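Local coordinates for acetyltransferase (Sinorhizobium meliloti, PDB 4JXR), which probably transfers acetyl groups from acetyl-CoA, which it binds, to an acceptor that is not established, as a GNAT-family acetyltransferase related to phosphinothricin acetyltransferases, at residues Leu6-Ile20 / Tyr56-Tyr69. Residues are numbered along the deposited sequence; the frame is centred on the assembly and turned at random. Where two conformers were deposited one is given.
Sequences LRDAVAADLRSITEI and YVVALDERGAVIGY
Ile-17 lays its CG2 methyl over the face of the Tyr-69 ring, 3.8 Å from the ring centroid and only 12° off the normal, a CH-pi contact that seats helix 14-27 on the sheet. The same methyl lies 3.4 Å from Tyr-56 OH, while Ile-17 CD1 meets CE1 of that tyrosine, so both branches of one isoleucine wedge between the two tyrosines. One turn on, Ile-20 CG2 approaches Tyr-69 CE1, and its CD1 reaches the backbone at Ile-67 and Gly-68. Ser-16 CB packs against Val-66 CB, and Val-66 CG2 lies beside Asp-13 OD1.

Beside this apolar layer lies a charged one. Arg-7 runs alongside Val-58, whose CG2 sits over one face of the guanidinium, 3.6 Å from NH1. The guanidinium grips Asp-13 end-on with two nitrogens: NH1 bonds OD2 at 2.7 Å on its syn lone pair, and NH2 gives OD1 a nearly straight bond of 179°. NH1 also reaches Asp-8 O, and Val-10 N meets Asp-13 OD2 from above the carboxylate plane. The in-plane bonds of Arg-7 fix the rotation of its guanidinium and tie the strand to the 3-10 segment 11-13 that leads into the helix. With chi1 at 61°, Arg-7 CG stands between backbone N and carbonyl carbon, and the chain then extends past Leu-60 CD1. Water 1 links Arg-7 NH2 to Gly-64 O.

Further out, antiparallel pairing sets these side chains in place: Arg-7 and Val-58 form a hydrogen-bonded pair, and Ala-9 N bonds Tyr-56 O. On the other face Leu-6 CD2 touches Ala-59 CB, 3.7 Å away, where helix 100-115 packs. Ile-67 and Gly-68 both face Ala-59 in a classic beta bulge. Edge strand, following helix and antiparallel hairpin belong to the N-terminal part of the GNAT fold, with helix 39-51 between them in sequence.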
loop_
_atom_site.group_PDB
_atom_site.type_symbol
_atom_site.label_atom_id
_atom_site.label_comp_id
_atom_site.label_asym_id
_atom_site.label_seq_id
_atom_site.Cartn_x
_atom_site.Cartn_y
_atom_site.Cartn_z
ATOM N N LEU A 6 -3.338 -28.530 -5.637
ATOM C CA LEU A 6 -2.450 -27.409 -5.558
ATOM C C LEU A 6 -1.023 -27.877 -5.531
ATOM O O LEU A 6 -0.715 -28.989 -5.043
ATOM C CB LEU A 6 -2.691 -26.601 -4.253
ATOM C CG LEU A 6 -4.094 -26.144 -3.958
ATOM C CD1 LEU A 6 -4.080 -25.233 -2.751
ATOM C CD2 LEU A 6 -4.772 -25.484 -5.123
ATOM N N ARG A 7 -0.093 -27.046 -5.982
ATOM C CA ARG A 7 1.308 -27.259 -5.773
ATOM C C ARG A 7 2.020 -25.904 -5.896
ATOM O O ARG A 7 1.444 -24.936 -6.410
ATOM C CB ARG A 7 1.903 -28.293 -6.770
ATOM C CG ARG A 7 1.773 -27.865 -8.228
ATOM C CD ARG A 7 2.715 -28.641 -9.124
ATOM N NE ARG A 7 2.514 -28.398 -10.543
ATOM C CZ ARG A 7 2.854 -27.271 -11.173
ATOM N NH1 ARG A 7 3.562 -26.317 -10.570
ATOM N NH2 ARG A 7 2.563 -27.115 -12.449
ATOM N N ASP A 8 3.280 -25.849 -5.501
ATOM C CA ASP A 8 4.004 -24.646 -5.653
ATOM C C ASP A 8 4.245 -24.323 -7.109
ATOM O O ASP A 8 4.482 -25.232 -7.948
ATOM C CB ASP A 8 5.327 -24.668 -4.878
ATOM C CG ASP A 8 5.112 -24.340 -3.405
ATOM O OD1 ASP A 8 4.017 -24.579 -2.906
ATOM O OD2 ASP A 8 6.052 -23.812 -2.796
ATOM N N ALA A 9 4.229 -23.050 -7.452
ATOM C CA ALA A 9 4.523 -22.614 -8.794
ATOM C C ALA A 9 5.990 -22.797 -9.118
ATOM O O ALA A 9 6.854 -22.612 -8.269
ATOM C CB ALA A 9 4.171 -21.127 -8.906
ATOM N N VAL A 10 6.274 -23.058 -10.390
ATOM C CA VAL A 10 7.631 -23.137 -10.911
ATOM C C VAL A 10 7.697 -22.273 -12.137
ATOM O O VAL A 10 6.678 -21.863 -12.735
ATOM C CB VAL A 10 8.058 -24.614 -11.198
ATOM C CG1 VAL A 10 8.099 -25.395 -9.890
ATOM C CG2 VAL A 10 7.165 -25.243 -12.208
ATOM N N ALA A 11 8.919 -22.076 -12.649
ATOM C CA ALA A 11 9.096 -21.250 -13.835
ATOM C C ALA A 11 8.270 -21.673 -15.014
ATOM O O ALA A 11 7.773 -20.856 -15.775
ATOM C CB ALA A 11 10.580 -21.152 -14.206
ATOM N N ALA A 12 8.095 -23.003 -15.196
ATOM C CA ALA A 12 7.312 -23.538 -16.288
ATOM C C ALA A 12 5.842 -23.192 -16.230
ATOM O O ALA A 12 5.161 -23.369 -17.225
ATOM C CB ALA A 12 7.470 -25.052 -16.364
ATOM N N ASP A 13 5.356 -22.618 -15.094
ATOM C CA ASP A 13 3.963 -22.198 -14.999
ATOM C C ASP A 13 3.727 -20.764 -15.440
ATOM O O ASP A 13 2.576 -20.336 -15.474
ATOM C CB ASP A 13 3.521 -22.329 -13.541
ATOM C CG ASP A 13 3.591 -23.723 -13.010
ATOM O OD1 ASP A 13 3.285 -24.695 -13.778
ATOM O OD2 ASP A 13 3.913 -23.895 -11.815
ATOM N N LEU A 14 4.794 -20.017 -15.751
ATOM C CA LEU A 14 4.639 -18.586 -15.982
ATOM C C LEU A 14 3.765 -18.226 -17.175
ATOM O O LEU A 14 3.098 -17.189 -17.147
ATOM C CB LEU A 14 6.001 -17.850 -16.013
ATOM C CG LEU A 14 6.445 -17.066 -14.770
ATOM C CD1 LEU A 14 5.492 -15.923 -14.399
ATOM C CD2 LEU A 14 6.516 -18.120 -13.683
ATOM N N ARG A 15 3.817 -19.032 -18.234
ATOM C CA ARG A 15 2.982 -18.719 -19.378
ATOM C C ARG A 15 1.487 -18.726 -19.007
ATOM O O ARG A 15 0.723 -17.807 -19.344
ATOM C CB ARG A 15 3.296 -19.680 -20.529
ATOM C CG ARG A 15 2.572 -19.309 -21.791
ATOM C CD ARG A 15 3.184 -20.056 -22.970
ATOM N NE ARG A 15 2.701 -19.574 -24.245
ATOM C CZ ARG A 15 1.751 -20.197 -24.932
ATOM N NH1 ARG A 15 1.274 -21.345 -24.523
ATOM N NH2 ARG A 15 1.339 -19.661 -26.067
ATOM N N SER A 16 1.081 -19.788 -18.293
ATOM C CA SER A 16 -0.292 -19.897 -17.843
ATOM C C SER A 16 -0.664 -18.816 -16.821
ATOM O O SER A 16 -1.752 -18.233 -16.922
ATOM C CB SER A 16 -0.529 -21.255 -17.211
ATOM O OG SER A 16 -0.377 -22.346 -18.149
ATOM N N ILE A 17 0.226 -18.542 -15.879
ATOM C CA ILE A 17 -0.003 -17.482 -14.912
ATOM C C ILE A 17 -0.219 -16.143 -15.612
ATOM O O ILE A 17 -1.135 -15.374 -15.292
ATOM C CB ILE A 17 1.161 -17.423 -13.934
ATOM C CG1 ILE A 17 1.127 -18.602 -12.955
ATOM C CG2 ILE A 17 1.208 -16.095 -13.185
ATOM C CD1 ILE A 17 2.409 -18.854 -12.236
ATOM N N THR A 18 0.618 -15.867 -16.621
ATOM C CA THR A 18 0.542 -14.625 -17.356
ATOM C C THR A 18 -0.798 -14.491 -18.059
ATOM O O THR A 18 -1.387 -13.434 -18.093
ATOM C CB THR A 18 1.743 -14.501 -18.302
ATOM O OG1 THR A 18 2.960 -14.504 -17.556
ATOM C CG2 THR A 18 1.685 -13.224 -19.111
ATOM N N GLU A 19 -1.210 -15.598 -18.671
ATOM C CA GLU A 19 -2.518 -15.578 -19.363
ATOM C C GLU A 19 -3.822 -15.357 -18.445
ATOM O O GLU A 19 -4.774 -14.587 -18.692
ATOM C CB GLU A 19 -2.751 -16.820 -20.218
ATOM C CG GLU A 19 -4.097 -16.735 -20.976
ATOM C CD GLU A 19 -4.327 -15.382 -21.692
ATOM O OE1 GLU A 19 -5.411 -14.710 -21.515
ATOM O OE2 GLU A 19 -3.410 -14.995 -22.447
ATOM N N ILE A 20 -3.707 -16.013 -17.266
ATOM C CA ILE A 20 -4.727 -15.839 -16.258
ATOM C C ILE A 20 -4.769 -14.394 -15.813
ATOM O O ILE A 20 -5.833 -13.777 -15.713
ATOM C CB ILE A 20 -4.540 -16.804 -15.082
ATOM C CG1 ILE A 20 -4.764 -18.237 -15.534
ATOM C CG2 ILE A 20 -5.437 -16.476 -13.926
ATOM C CD1 ILE A 20 -4.243 -19.286 -14.574
ATOM N N TYR A 56 4.126 -19.127 -3.360
ATOM C CA TYR A 56 3.529 -18.825 -4.669
ATOM C C TYR A 56 3.063 -20.165 -5.221
ATOM O O TYR A 56 3.903 -21.077 -5.426
ATOM C CB TYR A 56 4.575 -18.137 -5.553
ATOM C CG TYR A 56 4.060 -17.386 -6.760
ATOM C CD1 TYR A 56 3.111 -17.931 -7.630
ATOM C CD2 TYR A 56 4.523 -16.128 -7.073
ATOM C CE1 TYR A 56 2.690 -17.231 -8.757
ATOM C CE2 TYR A 56 4.127 -15.432 -8.182
ATOM C CZ TYR A 56 3.211 -16.021 -9.052
ATOM O OH TYR A 56 2.775 -15.379 -10.210
ATOM N N VAL A 57 1.762 -20.340 -5.384
ATOM C CA VAL A 57 1.154 -21.617 -5.657
ATOM C C VAL A 57 0.211 -21.570 -6.849
ATOM O O VAL A 57 -0.270 -20.499 -7.243
ATOM C CB VAL A 57 0.436 -22.163 -4.384
ATOM C CG1 VAL A 57 1.390 -22.231 -3.169
ATOM C CG2 VAL A 57 -0.744 -21.339 -4.023
ATOM N N VAL A 58 0.005 -22.727 -7.437
ATOM C CA VAL A 58 -0.940 -22.885 -8.525
ATOM C C VAL A 58 -1.975 -23.951 -8.169
ATOM O O VAL A 58 -1.717 -24.865 -7.384
ATOM C CB VAL A 58 -0.255 -23.252 -9.855
ATOM C CG1 VAL A 58 0.601 -22.095 -10.356
ATOM C CG2 VAL A 58 0.589 -24.523 -9.736
ATOM N N ALA A 59 -3.129 -23.799 -8.800
ATOM C CA ALA A 59 -4.196 -24.809 -8.813
ATOM C C ALA A 59 -4.241 -25.434 -10.208
ATOM O O ALA A 59 -4.109 -24.734 -11.209
ATOM C CB ALA A 59 -5.553 -24.194 -8.504
ATOM N N LEU A 60 -4.420 -26.738 -10.222
ATOM C CA LEU A 60 -4.388 -27.523 -11.451
ATOM C C LEU A 60 -5.717 -28.178 -11.718
ATOM O O LEU A 60 -6.437 -28.581 -10.815
ATOM C CB LEU A 60 -3.397 -28.677 -11.291
ATOM C CG LEU A 60 -1.983 -28.310 -10.841
ATOM C CD1 LEU A 60 -1.105 -29.564 -10.761
ATOM C CD2 LEU A 60 -1.332 -27.219 -11.697
ATOM N N ASP A 61 -6.026 -28.334 -12.999
ATOM C CA ASP A 61 -7.140 -29.191 -13.409
ATOM C C ASP A 61 -6.718 -30.653 -13.391
ATOM O O ASP A 61 -5.613 -30.993 -13.026
ATOM C CB ASP A 61 -7.712 -28.687 -14.756
ATOM C CG ASP A 61 -6.837 -29.044 -15.998
ATOM O OD1 ASP A 61 -5.892 -29.803 -15.862
ATOM O OD2 ASP A 61 -7.133 -28.527 -17.104
ATOM N N GLU A 62 -7.635 -31.530 -13.802
ATOM C CA GLU A 62 -7.449 -32.985 -13.687
ATOM C C GLU A 62 -6.328 -33.497 -14.588
ATOM O O GLU A 62 -5.804 -34.597 -14.380
ATOM C CB GLU A 62 -8.763 -33.729 -13.986
ATOM C CG GLU A 62 -9.386 -33.400 -15.333
ATOM C CD GLU A 62 -10.720 -34.100 -15.561
ATOM O OE1 GLU A 62 -11.245 -34.740 -14.621
ATOM O OE2 GLU A 62 -11.248 -33.999 -16.687
ATOM N N ARG A 63 -6.000 -32.733 -15.616
ATOM C CA ARG A 63 -4.893 -33.044 -16.520
ATOM C C ARG A 63 -3.587 -32.371 -16.157
ATOM O O ARG A 63 -2.611 -32.493 -16.865
ATOM C CB ARG A 63 -5.268 -32.627 -17.923
ATOM C CG ARG A 63 -6.538 -33.346 -18.378
ATOM C CD ARG A 63 -6.522 -33.738 -19.838
ATOM N NE ARG A 63 -7.702 -34.547 -20.142
ATOM C CZ ARG A 63 -7.779 -35.879 -20.042
ATOM N NH1 ARG A 63 -6.725 -36.607 -19.660
ATOM N NH2 ARG A 63 -8.905 -36.471 -20.339
ATOM N N GLY A 64 -3.566 -31.609 -15.054
ATOM C CA GLY A 64 -2.346 -30.947 -14.623
ATOM C C GLY A 64 -2.122 -29.538 -15.156
ATOM O O GLY A 64 -1.078 -28.963 -14.898
ATOM N N ALA A 65 -3.061 -28.984 -15.926
ATOM C CA ALA A 65 -2.908 -27.633 -16.440
ATOM C C ALA A 65 -3.208 -26.613 -15.318
ATOM O O ALA A 65 -4.119 -26.808 -14.520
ATOM C CB ALA A 65 -3.874 -27.340 -17.578
ATOM N N VAL A 66 -2.457 -25.514 -15.320
ATOM C CA VAL A 66 -2.678 -24.446 -14.335
ATOM C C VAL A 66 -3.935 -23.698 -14.671
ATOM O O VAL A 66 -4.063 -23.164 -15.773
ATOM C CB VAL A 66 -1.470 -23.504 -14.349
ATOM C CG1 VAL A 66 -1.751 -22.257 -13.542
ATOM C CG2 VAL A 66 -0.233 -24.232 -13.824
ATOM N N ILE A 67 -4.861 -23.616 -13.707
ATOM C CA ILE A 67 -6.133 -22.918 -13.881
ATOM C C ILE A 67 -6.353 -21.784 -12.889
ATOM O O ILE A 67 -7.339 -21.090 -12.960
ATOM C CB ILE A 67 -7.320 -23.911 -13.880
ATOM C CG1 ILE A 67 -7.369 -24.701 -12.584
ATOM C CG2 ILE A 67 -7.206 -24.837 -15.109
ATOM C CD1 ILE A 67 -8.588 -25.545 -12.410
ATOM N N GLY A 68 -5.418 -21.595 -11.958
ATOM C CA GLY A 68 -5.455 -20.489 -11.033
ATOM C C GLY A 68 -4.133 -20.411 -10.327
ATOM O O GLY A 68 -3.349 -21.344 -10.366
ATOM N N TYR A 69 -3.897 -19.275 -9.635
ATOM C CA TYR A 69 -2.656 -19.140 -8.867
ATOM C C TYR A 69 -2.907 -18.178 -7.725
ATOM O O TYR A 69 -3.885 -17.426 -7.715
ATOM C CB TYR A 69 -1.481 -18.706 -9.743
ATOM C CG TYR A 69 -1.530 -17.273 -10.218
ATOM C CD1 TYR A 69 -2.207 -16.915 -11.396
ATOM C CD2 TYR A 69 -0.913 -16.269 -9.539
ATOM C CE1 TYR A 69 -2.253 -15.635 -11.819
ATOM C CE2 TYR A 69 -0.965 -14.985 -9.955
ATOM C CZ TYR A 69 -1.617 -14.637 -11.112
ATOM O OH TYR A 69 -1.698 -13.353 -11.578
HETATM O O HOH W 1 1.281 -29.452 -13.756
HETATM O O HOH W 2 6.385 -21.076 -3.372
HETATM O O HOH W 3 7.221 -21.033 -6.014
HETATM O O HOH W 4 -0.283 -25.236 -17.236
#